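Local coordinates for HTH-type transcriptional regulator KdgR (Escherichia coli, PDB 1YSP), which represses, through DNA binding, the genes for transport and catabolism of 2-keto-3-deoxygluconate and the gene for the Entner-Doudoroff aldolase, at residues 113-116 with 122-125. Numbering follows the deposited sequence.
Sequences EDNE and LRCI
Leu122 O takes two contacts at the loop end of the hairpin: Glu116 N reaches it in a weak, bent hydrogen bond of 3.1 Å, and water 1 lies 3.0 Å away. The same water is 2.7 Å from Asp114 OD2 and can link that carboxylate to the backbone of Leu122, while Asp114 OD1 turns to the connecting loop and accepts from Glu117 N. Deeper in, Asp114 and Cys124 form an antiparallel hydrogen-bonded pair, with Asp114 N to Cys124 O at 2.9 Å and nearly straight (169°), and Cys124 N returning the bond to Asp114 O. On the face shared by Glu113, Asn115 and Arg123, the arginine chain bends at chi3 (-76°) and carries its guanidinium across to strand 113-115. Glu113 OE2 meets NH1 of Arg123 near the guanidinium plane in a salt bridge of 2.6 Å whose hydrogen bond is weak because the N-H points aside. Asn115 OD1 sits 3.0 Å above that plane, its amide inclined 31° to it. In this C-terminal, IclR-type effector domain, strand 112-115 is outermost in the antiparallel sheet and 123-130 joins it to 136-142. The carboxylate probably offsets the arginine's charge, the amide oxygen adding an electrostatic contact.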
loop_
_atom_site.group_PDB
_atom_site.type_symbol
_atom_site.label_atom_id
_atom_site.label_comp_id
_atom_site.label_asym_id
_atom_site.label_seq_id
_atom_site.Cartn_x
_atom_site.Cartn_y
_atom_site.Cartn_z
ATOM N N GLU A 113 -5.120 -4.045 1.328
ATOM C CA GLU A 113 -5.491 -3.550 2.646
ATOM C C GLU A 113 -4.642 -4.172 3.711
ATOM O O GLU A 113 -4.042 -5.261 3.505
ATOM C CB GLU A 113 -6.948 -3.882 2.976
ATOM C CG GLU A 113 -8.042 -3.098 2.319
ATOM C CD GLU A 113 -9.432 -3.569 2.851
ATOM O OE1 GLU A 113 -10.089 -4.448 2.215
ATOM O OE2 GLU A 113 -9.852 -3.064 3.911
ATOM N N ASP A 114 -4.593 -3.503 4.861
ATOM C CA ASP A 114 -4.074 -4.044 6.093
ATOM C C ASP A 114 -5.233 -3.865 7.053
ATOM O O ASP A 114 -5.476 -2.755 7.502
ATOM C CB ASP A 114 -2.860 -3.230 6.577
ATOM C CG ASP A 114 -2.547 -3.444 8.079
ATOM O OD1 ASP A 114 -3.048 -4.409 8.723
ATOM O OD2 ASP A 114 -1.795 -2.658 8.636
ATOM N N ASN A 115 -5.967 -4.935 7.309
ATOM C CA ASN A 115 -7.104 -4.905 8.211
ATOM C C ASN A 115 -6.703 -5.483 9.578
ATOM O O ASN A 115 -6.852 -6.689 9.843
ATOM C CB ASN A 115 -8.276 -5.636 7.574
ATOM C CG ASN A 115 -9.542 -5.579 8.415
ATOM O OD1 ASN A 115 -9.609 -4.821 9.376
ATOM N ND2 ASN A 115 -10.527 -6.405 8.073
ATOM N N GLU A 116 -6.136 -4.623 10.405
ATOM C CA GLU A 116 -5.553 -5.012 11.708
ATOM C C GLU A 116 -4.646 -6.246 11.622
ATOM O O GLU A 116 -4.716 -7.173 12.462
ATOM C CB GLU A 116 -6.677 -5.240 12.745
ATOM C CG GLU A 116 -7.574 -4.029 12.937
ATOM C CD GLU A 116 -8.702 -4.331 13.969
ATOM O OE1 GLU A 116 -9.740 -4.915 13.588
ATOM O OE2 GLU A 116 -8.502 -3.957 15.126
ATOM N N LEU A 122 -5.597 -0.721 13.953
ATOM C CA LEU A 122 -5.042 0.036 12.805
ATOM C C LEU A 122 -5.474 -0.580 11.453
ATOM O O LEU A 122 -5.295 -1.781 11.231
ATOM C CB LEU A 122 -3.503 0.136 12.907
ATOM C CG LEU A 122 -2.671 0.653 11.718
ATOM C CD1 LEU A 122 -2.702 2.191 11.724
ATOM C CD2 LEU A 122 -1.203 0.158 11.750
ATOM N N ARG A 123 -6.055 0.232 10.566
ATOM C CA ARG A 123 -6.394 -0.265 9.245
ATOM C C ARG A 123 -5.827 0.680 8.191
ATOM O O ARG A 123 -5.786 1.891 8.413
ATOM C CB ARG A 123 -7.888 -0.449 9.069
ATOM C CG ARG A 123 -8.174 -1.203 7.790
ATOM C CD ARG A 123 -9.575 -1.118 7.256
ATOM N NE ARG A 123 -10.555 -1.918 7.947
ATOM C CZ ARG A 123 -11.421 -2.742 7.356
ATOM N NH1 ARG A 123 -11.399 -2.954 6.040
ATOM N NH2 ARG A 123 -12.319 -3.371 8.095
ATOM N N CYS A 124 -5.371 0.112 7.077
ATOM C CA CYS A 124 -4.798 0.899 5.970
ATOM C C CYS A 124 -5.342 0.377 4.657
ATOM O O CYS A 124 -5.723 -0.816 4.539
ATOM C CB CYS A 124 -3.256 0.835 6.004
ATOM S SG CYS A 124 -2.541 1.754 7.405
ATOM N N ILE A 125 -5.466 1.275 3.674
ATOM C CA ILE A 125 -5.915 0.904 2.352
ATOM C C ILE A 125 -4.868 1.504 1.375
ATOM O O ILE A 125 -4.417 2.629 1.625
ATOM C CB ILE A 125 -7.301 1.490 1.952
ATOM C CG1 ILE A 125 -8.408 1.152 2.998
ATOM C CG2 ILE A 125 -7.649 1.096 0.489
ATOM C CD1 ILE A 125 -9.627 2.073 2.857
HETATM O O HOH W 1 -2.620 -3.033 11.208
#